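Local atomic coordinates of universal stress protein MJ0577 (Methanocaldococcus jannaschii, PDB entry 1MJH), a protein that binds ATP together with a manganese ion and forms homodimers, as a member of the universal stress protein family. Residues Ile124-Ser128 with Gly140-Val146; Lys6-Thr12 with Glu34-His40; Asp13-Ala18 with Gly127-Asn133. All coordinates share one frame; numbering follows the deposited sequence.

Contact 1 (Ile124-Ser128 with Gly140-Val146). With ATP (adenosine-5'-triphosphate), chain F.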
loop_
_atom_site.group_PDB
_atom_site.type_symbol
_atom_site.label_atom_id
_atom_site.label_comp_id
_atom_site.label_asym_id
_atom_site.label_seq_id
_atom_site.Cartn_x
_atom_site.Cartn_y
_atom_site.Cartn_z
ATOM N N ILE B 124 -4.207 -1.409 6.245
ATOM C CA ILE B 124 -5.419 -1.492 5.453
ATOM C C ILE B 124 -5.031 -2.177 4.133
ATOM O O ILE B 124 -4.055 -1.715 3.533
ATOM C CB ILE B 124 -5.942 -0.084 5.104
ATOM C CG1 ILE B 124 -6.177 0.684 6.466
ATOM C CG2 ILE B 124 -7.285 -0.269 4.433
ATOM C CD1 ILE B 124 -6.683 2.073 6.212
ATOM N N ILE B 125 -5.709 -3.245 3.738
ATOM C CA ILE B 125 -5.362 -3.924 2.447
ATOM C C ILE B 125 -6.578 -3.724 1.511
ATOM O O ILE B 125 -7.689 -4.145 1.839
ATOM C CB ILE B 125 -5.088 -5.403 2.717
ATOM C CG1 ILE B 125 -3.808 -5.577 3.558
ATOM C CG2 ILE B 125 -4.870 -6.105 1.348
ATOM C CD1 ILE B 125 -3.453 -7.037 3.860
ATOM N N MET B 126 -6.404 -3.068 0.363
ATOM C CA MET B 126 -7.585 -2.693 -0.469
ATOM C C MET B 126 -7.207 -2.742 -1.939
ATOM O O MET B 126 -6.011 -2.713 -2.250
ATOM C CB MET B 126 -8.193 -1.316 -0.019
ATOM C CG MET B 126 -7.231 -0.116 -0.322
ATOM S SD MET B 126 -7.677 1.462 0.640
ATOM C CE MET B 126 -9.363 1.609 0.009
ATOM N N GLY B 127 -8.239 -2.712 -2.814
ATOM C CA GLY B 127 -7.887 -2.681 -4.247
ATOM C C GLY B 127 -7.546 -1.268 -4.687
ATOM O O GLY B 127 -7.874 -0.269 -4.040
ATOM N N SER B 128 -6.873 -1.183 -5.868
ATOM C CA SER B 128 -6.633 0.122 -6.481
ATOM C C SER B 128 -7.900 0.691 -7.130
ATOM O O SER B 128 -8.039 1.913 -7.309
ATOM C CB SER B 128 -5.558 0.019 -7.558
ATOM O OG SER B 128 -5.997 -0.864 -8.597
ATOM N N GLY B 140 -8.612 4.590 -8.035
ATOM C CA GLY B 140 -10.019 4.899 -7.641
ATOM C C GLY B 140 -9.993 5.990 -6.548
ATOM O O GLY B 140 -9.028 6.070 -5.812
ATOM N N SER B 141 -11.117 6.692 -6.416
ATOM C CA SER B 141 -11.252 7.787 -5.479
ATOM C C SER B 141 -11.348 7.308 -4.037
ATOM O O SER B 141 -10.837 8.068 -3.195
ATOM C CB SER B 141 -12.471 8.685 -5.800
ATOM O OG SER B 141 -13.662 8.020 -5.473
ATOM N N VAL B 142 -11.835 6.062 -3.772
ATOM C CA VAL B 142 -11.859 5.696 -2.340
ATOM C C VAL B 142 -10.442 5.422 -1.856
ATOM O O VAL B 142 -9.967 5.913 -0.847
ATOM C CB VAL B 142 -12.782 4.476 -2.132
ATOM C CG1 VAL B 142 -12.778 4.054 -0.655
ATOM C CG2 VAL B 142 -14.209 4.743 -2.602
ATOM N N THR B 143 -9.663 4.681 -2.703
ATOM C CA THR B 143 -8.274 4.414 -2.326
ATOM C C THR B 143 -7.434 5.677 -2.251
ATOM O O THR B 143 -6.674 5.826 -1.295
ATOM C CB THR B 143 -7.581 3.423 -3.301
ATOM O OG1 THR B 143 -8.489 2.301 -3.316
ATOM C CG2 THR B 143 -6.200 3.080 -2.804
ATOM N N GLU B 144 -7.583 6.577 -3.235
ATOM C CA GLU B 144 -6.802 7.819 -3.140
ATOM C C GLU B 144 -7.155 8.608 -1.878
ATOM O O GLU B 144 -6.239 9.053 -1.209
ATOM C CB GLU B 144 -7.063 8.677 -4.389
ATOM C CG GLU B 144 -6.059 9.869 -4.339
ATOM C CD GLU B 144 -6.077 10.678 -5.606
ATOM O OE1 GLU B 144 -6.613 10.241 -6.645
ATOM O OE2 GLU B 144 -5.525 11.816 -5.588
ATOM N N ASN B 145 -8.436 8.705 -1.531
ATOM C CA ASN B 145 -8.765 9.415 -0.266
ATOM C C ASN B 145 -8.294 8.688 0.972
ATOM O O ASN B 145 -7.892 9.331 1.956
ATOM C CB ASN B 145 -10.290 9.534 -0.171
ATOM C CG ASN B 145 -10.881 10.732 -0.843
ATOM O OD1 ASN B 145 -10.541 11.896 -0.570
ATOM N ND2 ASN B 145 -11.840 10.502 -1.754
ATOM N N VAL B 146 -8.388 7.339 1.016
ATOM C CA VAL B 146 -7.890 6.650 2.211
ATOM C C VAL B 146 -6.390 6.794 2.368
ATOM O O VAL B 146 -5.895 6.996 3.498
ATOM C CB VAL B 146 -8.270 5.144 2.146
ATOM C CG1 VAL B 146 -7.505 4.360 3.215
ATOM C CG2 VAL B 146 -9.804 5.077 2.246
HETATM P PG ATP F . -14.679 5.382 -8.093
HETATM O O1G ATP F . -13.807 6.530 -7.720
HETATM O O2G ATP F . -15.450 5.002 -6.956
HETATM O O3G ATP F . -15.529 5.661 -9.259
HETATM P PB ATP F . -13.515 2.686 -8.397
HETATM O O1B ATP F . -12.935 2.101 -9.613
HETATM O O2B ATP F . -14.821 2.086 -8.106
HETATM O O3B ATP F . -13.594 4.251 -8.543
HETATM P PA ATP F . -12.598 2.578 -5.562
HETATM O O1A ATP F . -11.705 3.639 -5.168
HETATM O O2A ATP F . -13.958 2.665 -5.152
HETATM O O3A ATP F . -12.496 2.439 -7.195
HETATM O "O5'" ATP F . -12.185 1.106 -5.172
HETATM C "C5'" ATP F . -10.898 0.935 -4.526
HETATM C "C4'" ATP F . -11.053 -0.009 -3.348
HETATM O "O4'" ATP F . -11.799 0.724 -2.296
HETATM C "C3'" ATP F . -11.884 -1.264 -3.560
HETATM O "O3'" ATP F . -11.154 -2.319 -4.202
HETATM C "C2'" ATP F . -12.282 -1.586 -2.098
HETATM O "O2'" ATP F . -11.166 -2.216 -1.438
HETATM C "C1'" ATP F . -12.549 -0.161 -1.545
HETATM N N9 ATP F . -13.954 0.220 -1.572
HETATM C C8 ATP F . -14.627 0.949 -2.490
HETATM N N7 ATP F . -15.885 1.186 -2.169
HETATM C C5 ATP F . -16.056 0.550 -1.032
HETATM C C6 ATP F . -17.178 0.440 -0.227
HETATM N N6 ATP F . -18.333 1.006 -0.580
HETATM N N1 ATP F . -17.049 -0.269 0.890
HETATM C C2 ATP F . -15.850 -0.831 1.253
HETATM N N3 ATP F . -14.709 -0.772 0.544
HETATM C C4 ATP F . -14.934 -0.079 -0.595
#
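M126 and G127 face the opening turns of helix 141-146, whose axis runs nearly antiparallel to strand 124-127 at 152° and 9.1 Å from it. This is the first half of the beta-alpha-beta unit that leads from strand 123-127 through helix 141-149 to strand 154-157. The two elements are tied where the loops meet: G140 N, at the helix N-cap, donates to S128 O at 2.8 Å. Just inside, T143 OG1 donates to G127 O at 2.7 Å, arriving almost head-on to the carbonyl (163°). T143 has its hydroxyl anti to its own carbonyl carbon (chi1 -53°), which turns it off the helix toward the strand end.

Nearer the middle of the strand, M126 runs alongside T143 pointing the other way, and its chain bends at the last torsion to bring CE 3.5 Å from T143 OG1. M126 SD rests 3.9 Å from V146 CG1. The same methyl meets I124 CD1 tip to tip, also at 3.9 Å, while I112 of helix 108-118 packs on V142 and V146.

The helix start faces the phosphates of ATP, where its backbone dipole probably helps to offset their charge. V142 N donates to ATP O1A at 2.8 Å, with weak help from T143 N. Two donors of one residue grip the gamma-phosphate: S141 N and S141 OG both reach O1G, the hydroxyl at 2.7 Å.

Contact 2 (Lys6-Thr12 with Glu34-His40). With ATP (adenosine-5'-triphosphate), chain F.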
loop_
_atom_site.group_PDB
_atom_site.type_symbol
_atom_site.label_atom_id
_atom_site.label_comp_id
_atom_site.label_asym_id
_atom_site.label_seq_id
_atom_site.Cartn_x
_atom_site.Cartn_y
_atom_site.Cartn_z
ATOM N N LYS B 6 -0.902 -7.673 13.119
ATOM C CA LYS B 6 -1.829 -8.538 13.843
ATOM C C LYS B 6 -3.268 -8.284 13.442
ATOM O O LYS B 6 -4.017 -9.254 13.393
ATOM C CB LYS B 6 -1.651 -8.242 15.360
ATOM C CG LYS B 6 -2.521 -9.164 16.204
ATOM C CD LYS B 6 -2.090 -9.232 17.662
ATOM C CE LYS B 6 -2.823 -10.360 18.376
ATOM N NZ LYS B 6 -2.048 -10.886 19.536
ATOM N N LYS B 7 -3.638 -7.031 13.159
ATOM C CA LYS B 7 -5.019 -6.709 12.831
ATOM C C LYS B 7 -5.094 -5.962 11.512
ATOM O O LYS B 7 -4.379 -4.965 11.280
ATOM C CB LYS B 7 -5.618 -5.859 13.976
ATOM C CG LYS B 7 -7.123 -5.655 13.812
ATOM C CD LYS B 7 -7.621 -4.677 14.890
ATOM C CE LYS B 7 -7.440 -5.319 16.271
ATOM N NZ LYS B 7 -8.409 -4.643 17.205
ATOM N N ILE B 8 -5.826 -6.524 10.551
ATOM C CA ILE B 8 -5.956 -5.946 9.206
ATOM C C ILE B 8 -7.354 -5.386 8.954
ATOM O O ILE B 8 -8.369 -6.041 9.300
ATOM C CB ILE B 8 -5.751 -7.123 8.194
ATOM C CG1 ILE B 8 -4.354 -7.674 8.321
ATOM C CG2 ILE B 8 -6.024 -6.677 6.755
ATOM C CD1 ILE B 8 -4.197 -9.106 7.761
ATOM N N LEU B 9 -7.423 -4.241 8.282
ATOM C CA LEU B 9 -8.725 -3.727 7.825
ATOM C C LEU B 9 -8.847 -4.115 6.351
ATOM O O LEU B 9 -7.939 -3.758 5.584
ATOM C CB LEU B 9 -8.926 -2.212 7.923
ATOM C CG LEU B 9 -10.207 -1.598 7.335
ATOM C CD1 LEU B 9 -11.457 -2.178 8.045
ATOM C CD2 LEU B 9 -10.262 -0.077 7.456
ATOM N N TYR B 10 -9.924 -4.810 5.951
ATOM C CA TYR B 10 -10.097 -5.186 4.565
ATOM C C TYR B 10 -11.463 -4.667 4.137
ATOM O O TYR B 10 -12.516 -5.247 4.481
ATOM C CB TYR B 10 -10.048 -6.728 4.375
ATOM C CG TYR B 10 -10.531 -7.198 3.031
ATOM C CD1 TYR B 10 -10.023 -6.615 1.859
ATOM C CD2 TYR B 10 -11.478 -8.207 2.902
ATOM C CE1 TYR B 10 -10.450 -7.042 0.616
ATOM C CE2 TYR B 10 -11.908 -8.632 1.653
ATOM C CZ TYR B 10 -11.397 -8.046 0.532
ATOM O OH TYR B 10 -11.816 -8.439 -0.739
ATOM N N PRO B 11 -11.493 -3.491 3.547
ATOM C CA PRO B 11 -12.731 -2.888 3.075
ATOM C C PRO B 11 -13.012 -3.413 1.662
ATOM O O PRO B 11 -12.138 -3.360 0.803
ATOM C CB PRO B 11 -12.400 -1.401 3.021
ATOM C CG PRO B 11 -10.910 -1.298 2.808
ATOM C CD PRO B 11 -10.325 -2.612 3.257
ATOM N N THR B 12 -14.213 -3.956 1.477
ATOM C CA THR B 12 -14.533 -4.500 0.157
ATOM C C THR B 12 -15.820 -3.930 -0.397
ATOM O O THR B 12 -16.770 -3.696 0.365
ATOM C CB THR B 12 -14.658 -6.055 0.244
ATOM O OG1 THR B 12 -15.045 -6.480 -1.069
ATOM C CG2 THR B 12 -15.742 -6.503 1.208
ATOM N N GLU B 34 -4.226 -13.811 14.320
ATOM C CA GLU B 34 -4.460 -12.577 13.580
ATOM C C GLU B 34 -5.944 -12.336 13.303
ATOM O O GLU B 34 -6.801 -13.216 13.452
ATOM C CB GLU B 34 -3.728 -12.417 12.258
ATOM C CG GLU B 34 -2.272 -12.173 12.181
ATOM C CD GLU B 34 -1.376 -13.350 11.864
ATOM O OE1 GLU B 34 -1.866 -14.358 11.305
ATOM O OE2 GLU B 34 -0.168 -13.189 12.187
ATOM N N GLU B 35 -6.219 -11.045 13.064
ATOM C CA GLU B 35 -7.631 -10.682 12.984
ATOM C C GLU B 35 -7.917 -9.834 11.747
ATOM O O GLU B 35 -7.045 -9.052 11.408
ATOM C CB GLU B 35 -7.927 -9.849 14.232
ATOM C CG GLU B 35 -9.379 -9.444 14.365
ATOM C CD GLU B 35 -9.701 -9.174 15.844
ATOM O OE1 GLU B 35 -8.812 -8.780 16.603
ATOM O OE2 GLU B 35 -10.874 -9.386 16.204
ATOM N N VAL B 36 -9.058 -10.060 11.129
ATOM C CA VAL B 36 -9.451 -9.194 10.009
ATOM C C VAL B 36 -10.702 -8.430 10.375
ATOM O O VAL B 36 -11.727 -9.019 10.804
ATOM C CB VAL B 36 -9.679 -9.968 8.689
ATOM C CG1 VAL B 36 -10.176 -9.015 7.594
ATOM C CG2 VAL B 36 -8.378 -10.623 8.284
ATOM N N ILE B 37 -10.736 -7.113 10.159
ATOM C CA ILE B 37 -11.914 -6.295 10.203
ATOM C C ILE B 37 -12.495 -6.265 8.775
ATOM O O ILE B 37 -11.814 -5.715 7.921
ATOM C CB ILE B 37 -11.681 -4.849 10.684
ATOM C CG1 ILE B 37 -10.889 -4.801 11.972
ATOM C CG2 ILE B 37 -13.030 -4.127 10.835
ATOM C CD1 ILE B 37 -11.347 -5.726 13.103
ATOM N N LEU B 38 -13.628 -6.967 8.561
ATOM C CA LEU B 38 -14.144 -7.023 7.180
ATOM C C LEU B 38 -15.238 -6.022 7.029
ATOM O O LEU B 38 -16.250 -6.041 7.778
ATOM C CB LEU B 38 -14.649 -8.492 6.987
ATOM C CG LEU B 38 -15.513 -8.659 5.729
ATOM C CD1 LEU B 38 -14.603 -8.588 4.476
ATOM C CD2 LEU B 38 -16.168 -10.051 5.711
ATOM N N LEU B 39 -15.007 -5.035 6.166
ATOM C CA LEU B 39 -15.915 -3.892 6.112
ATOM C C LEU B 39 -16.545 -3.608 4.773
ATOM O O LEU B 39 -15.810 -3.556 3.801
ATOM C CB LEU B 39 -15.050 -2.659 6.548
ATOM C CG LEU B 39 -15.758 -1.325 6.375
ATOM C CD1 LEU B 39 -16.990 -1.183 7.284
ATOM C CD2 LEU B 39 -14.764 -0.195 6.750
ATOM N N HIS B 40 -17.870 -3.434 4.706
ATOM C CA HIS B 40 -18.534 -2.928 3.522
ATOM C C HIS B 40 -19.332 -1.674 3.868
ATOM O O HIS B 40 -19.996 -1.668 4.935
ATOM C CB HIS B 40 -19.464 -3.996 2.858
ATOM C CG HIS B 40 -20.138 -3.405 1.656
ATOM N ND1 HIS B 40 -21.461 -3.109 1.500
ATOM C CD2 HIS B 40 -19.616 -3.039 0.490
ATOM C CE1 HIS B 40 -21.689 -2.597 0.287
ATOM N NE2 HIS B 40 -20.537 -2.535 -0.377
HETATM P PG ATP F . -14.679 5.382 -8.093
HETATM O O1G ATP F . -13.807 6.530 -7.720
HETATM O O2G ATP F . -15.450 5.002 -6.956
HETATM O O3G ATP F . -15.529 5.661 -9.259
HETATM P PB ATP F . -13.515 2.686 -8.397
HETATM O O1B ATP F . -12.935 2.101 -9.613
HETATM O O2B ATP F . -14.821 2.086 -8.106
HETATM O O3B ATP F . -13.594 4.251 -8.543
HETATM P PA ATP F . -12.598 2.578 -5.562
HETATM O O1A ATP F . -11.705 3.639 -5.168
HETATM O O2A ATP F . -13.958 2.665 -5.152
HETATM O O3A ATP F . -12.496 2.439 -7.195
HETATM O "O5'" ATP F . -12.185 1.106 -5.172
HETATM C "C5'" ATP F . -10.898 0.935 -4.526
HETATM C "C4'" ATP F . -11.053 -0.009 -3.348
HETATM O "O4'" ATP F . -11.799 0.724 -2.296
HETATM C "C3'" ATP F . -11.884 -1.264 -3.560
HETATM O "O3'" ATP F . -11.154 -2.319 -4.202
HETATM C "C2'" ATP F . -12.282 -1.586 -2.098
HETATM O "O2'" ATP F . -11.166 -2.216 -1.438
HETATM C "C1'" ATP F . -12.549 -0.161 -1.545
HETATM N N9 ATP F . -13.954 0.220 -1.572
HETATM C C8 ATP F . -14.627 0.949 -2.490
HETATM N N7 ATP F . -15.885 1.186 -2.169
HETATM C C5 ATP F . -16.056 0.550 -1.032
HETATM C C6 ATP F . -17.178 0.440 -0.227
HETATM N N6 ATP F . -18.333 1.006 -0.580
HETATM N N1 ATP F . -17.049 -0.269 0.890
HETATM C C2 ATP F . -15.850 -0.831 1.253
HETATM N N3 ATP F . -14.709 -0.772 0.544
HETATM C C4 ATP F . -14.934 -0.079 -0.595
HETATM O O HOH W 1 -10.039 -6.786 18.435
#
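K6 to T12 and E34 to H40 pair as neighbouring parallel strands, first and second of the beta-alpha-beta unit 7-11, 16-27, 35-43. Six backbone hydrogen bonds join them without a break, from E35 N to K6 O at one end to T12 N to L39 O at the other. The shortest, I37 N to I8 O, measures 2.7 Å. Between them run CA-H...O contacts, the closest from P11 CA to L39 O at 3.2 Å.

The apolar contacts fall on the two faces of the sheet. On one, L9 CD1 crosses over I37, 3.7 Å from its CG2, and goes on to touch L39 CB. L9 has CG anti to its backbone N (chi1 174°), which carries that methyl over to the next strand. On the other face, Y10 and L38 lie alongside each other, L38 CD1 sitting 3.5 Å from Y10 CD2, and Y10 CB packs on V36 CG1.

Polar contacts mark the ends. K7 and E35 run side by side, but K7 NZ stays 4.2 Å from E35 OE1; one water bridges them, and NZ also bonds to E119 O. At the far end P11 O accepts from ATP O2' at 2.7 Å. Beside that bond the contact is packing again: P11 CB lies 3.4 Å from ATP N3.

Strands 98-106 and 123-127 extend the sheet beyond E34-H40 and K6-T12 respectively. Helix 108-118 packs on L9, P11 and L39 through I112, A116 and I115, while helix 16-27 lies against Y10 and V36, with Y10 OH bonded to A18 O.

Contact 3 (Asp13-Ala18 with Gly127-Asn133). With ATP (adenosine-5'-triphosphate), chain F.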
loop_
_atom_site.group_PDB
_atom_site.type_symbol
_atom_site.label_atom_id
_atom_site.label_comp_id
_atom_site.label_asym_id
_atom_site.label_seq_id
_atom_site.Cartn_x
_atom_site.Cartn_y
_atom_site.Cartn_z
ATOM N N ASP B 13 -15.856 -3.663 -1.697
ATOM C CA ASP B 13 -17.047 -3.253 -2.411
ATOM C C ASP B 13 -17.527 -4.394 -3.305
ATOM O O ASP B 13 -18.383 -4.189 -4.168
ATOM C CB ASP B 13 -16.721 -2.004 -3.286
ATOM C CG ASP B 13 -15.562 -2.275 -4.230
ATOM O OD1 ASP B 13 -15.007 -3.406 -4.196
ATOM O OD2 ASP B 13 -15.135 -1.359 -4.982
ATOM N N PHE B 14 -17.016 -5.593 -3.064
ATOM C CA PHE B 14 -17.372 -6.805 -3.827
ATOM C C PHE B 14 -16.971 -6.709 -5.285
ATOM O O PHE B 14 -17.477 -7.504 -6.123
ATOM C CB PHE B 14 -18.848 -7.236 -3.675
ATOM C CG PHE B 14 -19.312 -7.089 -2.236
ATOM C CD1 PHE B 14 -18.688 -7.793 -1.232
ATOM C CD2 PHE B 14 -20.320 -6.201 -1.907
ATOM C CE1 PHE B 14 -19.051 -7.671 0.107
ATOM C CE2 PHE B 14 -20.703 -6.042 -0.578
ATOM C CZ PHE B 14 -20.060 -6.792 0.399
ATOM N N SER B 15 -15.982 -5.869 -5.600
ATOM C CA SER B 15 -15.542 -5.733 -7.001
ATOM C C SER B 15 -14.477 -6.760 -7.361
ATOM O O SER B 15 -13.929 -7.432 -6.494
ATOM C CB SER B 15 -14.935 -4.347 -7.244
ATOM O OG SER B 15 -13.761 -4.199 -6.422
ATOM N N GLU B 16 -14.246 -6.965 -8.671
ATOM C CA GLU B 16 -13.179 -7.885 -9.058
ATOM C C GLU B 16 -11.847 -7.499 -8.430
ATOM O O GLU B 16 -11.051 -8.361 -8.058
ATOM C CB GLU B 16 -13.078 -7.829 -10.574
ATOM C CG GLU B 16 -11.876 -8.368 -11.293
ATOM C CD GLU B 16 -12.041 -7.990 -12.779
ATOM O OE1 GLU B 16 -12.815 -8.800 -13.358
ATOM O OE2 GLU B 16 -11.475 -6.969 -13.246
ATOM N N THR B 17 -11.528 -6.183 -8.441
ATOM C CA THR B 17 -10.223 -5.806 -7.859
ATOM C C THR B 17 -10.199 -6.044 -6.347
ATOM O O THR B 17 -9.189 -6.524 -5.835
ATOM C CB THR B 17 -9.941 -4.304 -8.142
ATOM O OG1 THR B 17 -9.972 -4.108 -9.587
ATOM C CG2 THR B 17 -8.505 -3.994 -7.771
ATOM N N ALA B 18 -11.275 -5.775 -5.638
ATOM C CA ALA B 18 -11.292 -6.082 -4.190
ATOM C C ALA B 18 -11.065 -7.581 -3.990
ATOM O O ALA B 18 -10.538 -8.043 -2.970
ATOM C CB ALA B 18 -12.611 -5.604 -3.555
ATOM N N GLY B 127 -8.239 -2.712 -2.814
ATOM C CA GLY B 127 -7.887 -2.681 -4.247
ATOM C C GLY B 127 -7.546 -1.268 -4.687
ATOM O O GLY B 127 -7.874 -0.269 -4.040
ATOM N N SER B 128 -6.873 -1.183 -5.868
ATOM C CA SER B 128 -6.633 0.122 -6.481
ATOM C C SER B 128 -7.900 0.691 -7.130
ATOM O O SER B 128 -8.039 1.913 -7.309
ATOM C CB SER B 128 -5.558 0.019 -7.558
ATOM O OG SER B 128 -5.997 -0.864 -8.597
ATOM N N HIS B 129 -8.819 -0.195 -7.547
ATOM C CA HIS B 129 -10.050 0.168 -8.242
ATOM C C HIS B 129 -11.175 -0.716 -7.714
ATOM O O HIS B 129 -10.945 -1.533 -6.838
ATOM C CB HIS B 129 -9.929 -0.079 -9.788
ATOM C CG HIS B 129 -8.875 0.768 -10.453
ATOM N ND1 HIS B 129 -7.514 0.601 -10.337
ATOM C CD2 HIS B 129 -9.051 1.843 -11.282
ATOM C CE1 HIS B 129 -6.897 1.531 -11.042
ATOM N NE2 HIS B 129 -7.816 2.321 -11.642
ATOM N N GLY B 130 -12.382 -0.428 -8.191
ATOM C CA GLY B 130 -13.557 -0.993 -7.552
ATOM C C GLY B 130 -14.666 -1.230 -8.558
ATOM O O GLY B 130 -14.334 -1.750 -9.626
ATOM N N LYS B 131 -15.891 -0.925 -8.152
ATOM C CA LYS B 131 -17.003 -1.253 -9.091
ATOM C C LYS B 131 -17.018 -0.356 -10.316
ATOM O O LYS B 131 -17.517 -0.834 -11.347
ATOM C CB LYS B 131 -18.318 -1.147 -8.319
ATOM C CG LYS B 131 -18.620 -2.192 -7.254
ATOM C CD LYS B 131 -18.872 -3.550 -7.945
ATOM C CE LYS B 131 -19.534 -4.514 -6.986
ATOM N NZ LYS B 131 -20.084 -5.685 -7.742
ATOM N N THR B 132 -16.481 0.876 -10.325
ATOM C CA THR B 132 -16.448 1.649 -11.560
ATOM C C THR B 132 -15.407 1.131 -12.521
ATOM O O THR B 132 -15.662 0.768 -13.685
ATOM C CB THR B 132 -16.162 3.135 -11.218
ATOM O OG1 THR B 132 -17.117 3.519 -10.200
ATOM C CG2 THR B 132 -16.262 4.089 -12.389
ATOM N N ASN B 133 -14.158 1.019 -12.009
ATOM C CA ASN B 133 -13.034 0.552 -12.806
ATOM C C ASN B 133 -13.038 1.016 -14.261
ATOM O O ASN B 133 -13.048 0.202 -15.189
ATOM C CB ASN B 133 -12.844 -0.970 -12.637
ATOM C CG ASN B 133 -11.498 -1.400 -13.187
ATOM O OD1 ASN B 133 -10.565 -0.607 -13.376
ATOM N ND2 ASN B 133 -11.365 -2.710 -13.443
HETATM P PG ATP F . -14.679 5.382 -8.093
HETATM O O1G ATP F . -13.807 6.530 -7.720
HETATM O O2G ATP F . -15.450 5.002 -6.956
HETATM O O3G ATP F . -15.529 5.661 -9.259
HETATM P PB ATP F . -13.515 2.686 -8.397
HETATM O O1B ATP F . -12.935 2.101 -9.613
HETATM O O2B ATP F . -14.821 2.086 -8.106
HETATM O O3B ATP F . -13.594 4.251 -8.543
HETATM P PA ATP F . -12.598 2.578 -5.562
HETATM O O1A ATP F . -11.705 3.639 -5.168
HETATM O O2A ATP F . -13.958 2.665 -5.152
HETATM O O3A ATP F . -12.496 2.439 -7.195
HETATM O "O5'" ATP F . -12.185 1.106 -5.172
HETATM C "C5'" ATP F . -10.898 0.935 -4.526
HETATM C "C4'" ATP F . -11.053 -0.009 -3.348
HETATM O "O4'" ATP F . -11.799 0.724 -2.296
HETATM C "C3'" ATP F . -11.884 -1.264 -3.560
HETATM O "O3'" ATP F . -11.154 -2.319 -4.202
HETATM C "C2'" ATP F . -12.282 -1.586 -2.098
HETATM O "O2'" ATP F . -11.166 -2.216 -1.438
HETATM C "C1'" ATP F . -12.549 -0.161 -1.545
HETATM N N9 ATP F . -13.954 0.220 -1.572
HETATM C C8 ATP F . -14.627 0.949 -2.490
HETATM N N7 ATP F . -15.885 1.186 -2.169
HETATM C C5 ATP F . -16.056 0.550 -1.032
HETATM C C6 ATP F . -17.178 0.440 -0.227
HETATM N N6 ATP F . -18.333 1.006 -0.580
HETATM N N1 ATP F . -17.049 -0.269 0.890
HETATM C C2 ATP F . -15.850 -0.831 1.253
HETATM N N3 ATP F . -14.709 -0.772 0.544
HETATM C C4 ATP F . -14.934 -0.079 -0.595
HETATM O O HOH W 2 -16.604 0.579 -5.735
HETATM O O HOH W 3 -20.192 -8.308 -6.688
HETATM O O HOH W 4 -13.239 -4.731 -12.468
HETATM O O HOH W 5 -12.599 -3.850 -10.028
#
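The D13 carboxylate sets one oxygen against each segment: OD2 presses on G130 CA at 3.0 Å and takes a weak bond from K131 N, to which a water also bridges it, while OD1 turns back to S15. Both S15 donors reach OD1 from the same face, the backbone N from above the plane (53° out of it) and S15 OG on the syn side at 2.7 Å. D13 CG lies between the backbone N and the carbonyl carbon (chi1 56°), which leaves the carboxylate between the S15 turn and G130; CB packs on the adenine at C5 and N7. The H129 ring has S128 OG in its plane at the edge, 2.7 Å from ND1; NE2 is held by I137 O.

These segments are an Asx turn at D13 leading into the N-cap of helix 16-27, and the loop carrying the first two glycines of the G-2x-G-9x-G-S/T nucleotide motif of ATP-binding universal stress proteins. At G130 a side chain would run into D13 OD2. A lysine in place of D13 would probably leave S15 N and S15 OG without their acceptor and set the turn free to shift beside the nucleotide.

S15 OG in turn accepts from A18 N at 3.0 Å, capping the helix. T17 packs on the H129 backbone, its CB 3.2 Å from H129 O. K131 CE comes 3.1 Å from D13 O.

The loop runs along the ribose and phosphates. H129 O accepts from ATP O3' at 2.8 Å, N133 N donates to ATP O1B, T132 N to ATP O2B, and T132 OG1 to ATP O3G at 2.8 Å.

All three contacts touch the same ATP at the ends of the central parallel strands. Contacts 1 and 3 lie closest, their centres about 9 Å apart, and share G127 and S128; contact 2 is about 14 Å from contact 1 and 16 Å from contact 3. Strands 35-43, 7-11 and 123-127 are consecutive in the sheet, and I125 N probably bonds to L9 O across contacts 2 and 1. Along the chain contact 2 closes before contact 1 opens, whereas contacts 2 and 3 interleave, since D13-A18 lies between K6-T12 and E34-H40, while G127-N133 comes after both. The nucleotide site is thus assembled from both halves of the sequence, brought together by the sheet.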